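Local coordinates for protein fatty acid amide hydrolase (Candida albicans, PDB 6KVR) that probably hydrolyses monocarboxylic acid amides to the carboxylate and ammonium, as a member of the amidase signature family, at residues Val3-Phe8 with Leu415-Lys420; Gly317-Trp320 with Thr325-Pro328. All blocks are in the same frame, centred on the assembly; numbering follows the deposited sequence.

Contact 1 of 2, residues Val3-Phe8 with Leu415-Lys420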
loop_
_atom_site.group_PDB
_atom_site.type_symbol
_atom_site.label_atom_id
_atom_site.label_comp_id
_atom_site.label_asym_id
_atom_site.label_seq_id
_atom_site.Cartn_x
_atom_site.Cartn_y
_atom_site.Cartn_z
ATOM N N VAL A 3 4.471 -18.194 -36.474
ATOM C CA VAL A 3 3.669 -18.358 -35.266
ATOM C C VAL A 3 2.294 -17.751 -35.493
ATOM O O VAL A 3 2.173 -16.624 -35.985
ATOM C CB VAL A 3 4.362 -17.715 -34.047
ATOM C CG1 VAL A 3 3.482 -17.824 -32.815
ATOM C CG2 VAL A 3 5.733 -18.344 -33.796
ATOM N N SER A 4 1.256 -18.500 -35.141
ATOM C CA SER A 4 -0.102 -17.980 -35.088
ATOM C C SER A 4 -0.531 -17.882 -33.630
ATOM O O SER A 4 -0.211 -18.759 -32.819
ATOM C CB SER A 4 -1.068 -18.870 -35.885
ATOM O OG SER A 4 -1.837 -19.706 -35.034
ATOM N N TYR A 5 -1.255 -16.808 -33.300
ATOM C CA TYR A 5 -1.612 -16.546 -31.911
ATOM C C TYR A 5 -2.486 -17.650 -31.307
ATOM O O TYR A 5 -2.465 -17.834 -30.080
ATOM C CB TYR A 5 -2.295 -15.173 -31.806
ATOM C CG TYR A 5 -3.791 -15.195 -32.026
ATOM C CD1 TYR A 5 -4.328 -15.403 -33.292
ATOM C CD2 TYR A 5 -4.671 -15.016 -30.964
ATOM C CE1 TYR A 5 -5.714 -15.420 -33.494
ATOM C CE2 TYR A 5 -6.057 -15.042 -31.156
ATOM C CZ TYR A 5 -6.567 -15.242 -32.420
ATOM O OH TYR A 5 -7.933 -15.262 -32.609
ATOM N N GLU A 6 -3.217 -18.418 -32.138
ATOM C CA GLU A 6 -4.140 -19.431 -31.618
ATOM C C GLU A 6 -3.438 -20.557 -30.859
ATOM O O GLU A 6 -4.072 -21.196 -30.012
ATOM C CB GLU A 6 -4.983 -20.046 -32.744
ATOM C CG GLU A 6 -6.012 -19.110 -33.344
ATOM C CD GLU A 6 -5.536 -18.505 -34.654
ATOM O OE1 GLU A 6 -4.311 -18.545 -34.919
ATOM O OE2 GLU A 6 -6.383 -17.991 -35.419
ATOM N N THR A 7 -2.161 -20.834 -31.138
ATOM C CA THR A 7 -1.483 -21.890 -30.388
ATOM C C THR A 7 -1.220 -21.514 -28.928
ATOM O O THR A 7 -0.876 -22.396 -28.133
ATOM C CB THR A 7 -0.159 -22.291 -31.070
ATOM O OG1 THR A 7 0.870 -21.353 -30.750
ATOM C CG2 THR A 7 -0.318 -22.344 -32.585
ATOM N N PHE A 8 -1.385 -20.242 -28.545
ATOM C CA PHE A 8 -1.286 -19.870 -27.133
ATOM C C PHE A 8 -2.588 -20.061 -26.369
ATOM O O PHE A 8 -2.565 -19.999 -25.133
ATOM C CB PHE A 8 -0.873 -18.407 -26.976
ATOM C CG PHE A 8 0.528 -18.119 -27.415
ATOM C CD1 PHE A 8 0.813 -17.878 -28.748
ATOM C CD2 PHE A 8 1.559 -18.070 -26.490
ATOM C CE1 PHE A 8 2.101 -17.604 -29.154
ATOM C CE2 PHE A 8 2.844 -17.795 -26.893
ATOM C CZ PHE A 8 3.115 -17.575 -28.234
ATOM N N LEU A 415 -16.365 -12.292 -28.445
ATOM C CA LEU A 415 -15.011 -12.059 -27.956
ATOM C C LEU A 415 -14.117 -11.489 -29.054
ATOM O O LEU A 415 -14.069 -12.009 -30.172
ATOM C CB LEU A 415 -14.429 -13.362 -27.426
ATOM C CG LEU A 415 -15.121 -13.868 -26.152
ATOM C CD1 LEU A 415 -14.451 -15.130 -25.658
ATOM C CD2 LEU A 415 -15.103 -12.806 -25.067
ATOM N N THR A 416 -13.418 -10.410 -28.729
ATOM C CA THR A 416 -12.401 -9.832 -29.600
ATOM C C THR A 416 -11.148 -10.721 -29.639
ATOM O O THR A 416 -10.900 -11.536 -28.741
ATOM C CB THR A 416 -12.108 -8.417 -29.090
ATOM O OG1 THR A 416 -13.130 -7.519 -29.569
ATOM C CG2 THR A 416 -10.720 -7.933 -29.422
ATOM N N LYS A 417 -10.362 -10.575 -30.707
ATOM C CA LYS A 417 -9.150 -11.380 -30.865
ATOM C C LYS A 417 -8.179 -11.184 -29.698
ATOM O O LYS A 417 -7.679 -12.155 -29.116
ATOM C CB LYS A 417 -8.460 -11.036 -32.191
ATOM C CG LYS A 417 -7.127 -11.753 -32.375
ATOM C CD LYS A 417 -6.371 -11.275 -33.601
ATOM C CE LYS A 417 -4.894 -11.620 -33.463
ATOM N NZ LYS A 417 -4.087 -10.938 -34.497
ATOM N N LEU A 418 -7.872 -9.936 -29.360
ATOM C CA LEU A 418 -6.924 -9.742 -28.265
ATOM C C LEU A 418 -7.548 -10.012 -26.905
ATOM O O LEU A 418 -6.814 -10.085 -25.917
ATOM C CB LEU A 418 -6.312 -8.332 -28.311
ATOM C CG LEU A 418 -5.332 -8.158 -29.486
ATOM C CD1 LEU A 418 -4.590 -6.820 -29.455
ATOM C CD2 LEU A 418 -4.338 -9.346 -29.571
ATOM N N THR A 419 -8.870 -10.190 -26.838
ATOM C CA THR A 419 -9.518 -10.596 -25.593
ATOM C C THR A 419 -9.266 -12.073 -25.332
ATOM O O THR A 419 -8.888 -12.458 -24.219
ATOM C CB THR A 419 -11.021 -10.301 -25.658
ATOM O OG1 THR A 419 -11.245 -8.913 -25.399
ATOM C CG2 THR A 419 -11.799 -11.113 -24.646
ATOM N N LYS A 420 -9.463 -12.907 -26.358
ATOM C CA LYS A 420 -9.029 -14.299 -26.302
ATOM C C LYS A 420 -7.562 -14.395 -25.889
ATOM O O LYS A 420 -7.178 -15.263 -25.101
ATOM C CB LYS A 420 -9.244 -14.957 -27.667
ATOM C CG LYS A 420 -10.701 -14.948 -28.154
ATOM C CD LYS A 420 -10.824 -15.593 -29.548
ATOM C CE LYS A 420 -12.272 -15.860 -29.932
ATOM N NZ LYS A 420 -12.406 -16.375 -31.336
#
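A cation-pi contact between Tyr-5 and Lys-417 joins the N-terminal loop to the start of helix 417-423 at the surface of the amidase fold. Lys-417 lays its extended chain across one face of the Tyr-5 ring: CG touches CZ at 3.5 Å, and CE stands over the middle of the ring, 3.8 Å from its centroid. The ammonium group lies farther on, with NZ 5.0 Å from that centroid and 22° off the ring normal, so methylene packing makes the closer part of the contact. In Lys-417, CG is anti to the backbone N (chi1 175°), and the straight chain beyond it can follow the ring from the phenol end back toward CD1. NZ is also hydrogen-bonded to Glu-476 O and Tyr-479 OH, which fixes the end of the chain. Lys-420, one turn further along the helix, adds a looser touch, its CD 4.2 Å from Tyr-5 OH. Within the N-terminal loop, Ser-4 OG donates to Glu-6 OE1 at 2.7 Å. Segment 3-8 also touches two helices: Phe-8 meets Trp-421 of helix 417-423 edge-to-face, and Val-3 and Phe-8 pack on helix 522-529.

Contact 2 of 2, residues Gly317-Trp320 with Thr325-Pro328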
loop_
_atom_site.group_PDB
_atom_site.type_symbol
_atom_site.label_atom_id
_atom_site.label_comp_id
_atom_site.label_asym_id
_atom_site.label_seq_id
_atom_site.Cartn_x
_atom_site.Cartn_y
_atom_site.Cartn_z
ATOM N N GLY A 317 -6.269 18.813 -4.578
ATOM C CA GLY A 317 -7.416 17.924 -4.574
ATOM C C GLY A 317 -7.520 17.065 -3.326
ATOM O O GLY A 317 -8.623 16.654 -2.957
ATOM N N LYS A 318 -6.392 16.781 -2.672
ATOM C CA LYS A 318 -6.348 16.031 -1.425
ATOM C C LYS A 318 -7.166 14.729 -1.496
ATOM O O LYS A 318 -8.147 14.578 -0.771
ATOM C CB LYS A 318 -6.835 16.890 -0.266
ATOM C CG LYS A 318 -6.002 18.152 0.026
ATOM C CD LYS A 318 -6.792 19.101 0.951
ATOM C CE LYS A 318 -6.063 20.404 1.220
ATOM N NZ LYS A 318 -4.887 20.239 2.123
ATOM N N PRO A 319 -6.786 13.791 -2.374
ATOM C CA PRO A 319 -7.651 12.620 -2.602
ATOM C C PRO A 319 -7.867 11.756 -1.360
ATOM O O PRO A 319 -8.918 11.103 -1.253
ATOM C CB PRO A 319 -6.898 11.842 -3.687
ATOM C CG PRO A 319 -5.491 12.258 -3.532
ATOM C CD PRO A 319 -5.523 13.688 -3.119
ATOM N N TRP A 320 -6.901 11.715 -0.431
ATOM C CA TRP A 320 -7.088 10.946 0.795
ATOM C C TRP A 320 -8.316 11.404 1.569
ATOM O O TRP A 320 -8.854 10.628 2.363
ATOM C CB TRP A 320 -5.840 11.028 1.696
ATOM C CG TRP A 320 -5.460 12.424 2.029
ATOM C CD1 TRP A 320 -5.859 13.144 3.119
ATOM C CD2 TRP A 320 -4.628 13.297 1.249
ATOM N NE1 TRP A 320 -5.320 14.411 3.070
ATOM C CE2 TRP A 320 -4.559 14.529 1.936
ATOM C CE3 TRP A 320 -3.930 13.154 0.045
ATOM C CZ2 TRP A 320 -3.814 15.613 1.459
ATOM C CZ3 TRP A 320 -3.182 14.236 -0.432
ATOM C CH2 TRP A 320 -3.136 15.448 0.273
ATOM N N THR A 325 -7.716 4.828 0.407
ATOM C CA THR A 325 -6.530 4.190 -0.167
ATOM C C THR A 325 -5.469 5.209 -0.576
ATOM O O THR A 325 -4.273 4.883 -0.611
ATOM C CB THR A 325 -6.939 3.361 -1.390
ATOM O OG1 THR A 325 -7.929 2.400 -1.010
ATOM C CG2 THR A 325 -5.739 2.636 -1.996
ATOM N N SER A 326 -5.874 6.435 -0.902
ATOM C CA SER A 326 -4.916 7.407 -1.410
ATOM C C SER A 326 -4.021 7.929 -0.290
ATOM O O SER A 326 -4.501 8.282 0.790
ATOM C CB SER A 326 -5.651 8.556 -2.091
ATOM O OG SER A 326 -6.180 8.125 -3.333
ATOM N N LEU A 327 -2.721 7.993 -0.559
ATOM C CA LEU A 327 -1.733 8.372 0.436
ATOM C C LEU A 327 -1.662 9.891 0.580
ATOM O O LEU A 327 -1.661 10.615 -0.421
ATOM C CB LEU A 327 -0.351 7.839 0.059
ATOM C CG LEU A 327 -0.111 6.328 -0.031
ATOM C CD1 LEU A 327 1.347 6.050 -0.412
ATOM C CD2 LEU A 327 -0.473 5.635 1.276
ATOM N N PRO A 328 -1.594 10.406 1.814
ATOM C CA PRO A 328 -1.328 11.841 2.007
ATOM C C PRO A 328 0.171 12.127 2.006
ATOM O O PRO A 328 0.757 12.523 3.013
ATOM C CB PRO A 328 -1.987 12.123 3.361
ATOM C CG PRO A 328 -1.897 10.843 4.084
ATOM C CD PRO A 328 -1.993 9.742 3.065
#
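Trp-320 lays one face of its indole against the ring of Pro-328, whose CB sits 3.6 Å from the centroid of the five-membered ring and 13° off its normal, a CH-pi contact. Pro-328 CA continues the overlap onto the benzene part, 3.5 Å from Trp-320 CE3. The opposite face is taken by Lys-318 CA, offset toward the rim, so the indole is held between the proline and the backbone of its own segment. CG of Trp-320 lies between the backbone N and the carbonyl carbon (chi1 56°), which folds the indole back over Lys-318. Two carbonyl oxygens approach the tryptophan as well: Ser-326 O is 3.2 Å from Trp-320 CB, and Leu-327 O reaches CE3 obliquely at 3.4 Å. Both segments belong to the loop that joins helix 303-317 to strand 343-346. Lys-318, with positive phi, breaks the helix, a 3-10 turn starts at Pro-319, and the chain then doubles back to bring Ser-326 beside Trp-320, their CA atoms 4.7 Å apart. Next to the tryptophan's backbone, Pro-319 CB packs on the serine side chain, 3.8 Å from Ser-326 OG. That hydroxyl makes a weak hydrogen bond to Asp-323 OD2 within the turn, and the other carboxylate oxygen, OD1, accepts from Thr-325 N. The loop also lies at the subunit interface: Trp-320 O is hydrogen-bonded to Asn-452 ND2 of the second subunit, and Tyr-550 of that subunit packs on Leu-327 and Pro-328.

In the fold
Contacts 1 and 2 lie at separate places on the chain, their centres about 39 Å apart and each about 22 Å from the chain centre. Contact 1 is a surface contact joining segments more than 400 residues apart; contact 2 is mostly buried and local, closing a single loop. They share no helix or strand. In both an aromatic face receives aliphatic carbons, but the lysine of contact 1 also brings a charge, whereas the proline of contact 2 is uncharged and is joined by backbone carbonyls. The second subunit does not touch the segments of contact 1, yet reaches those of contact 2. Both lie away from the predicted catalytic residues.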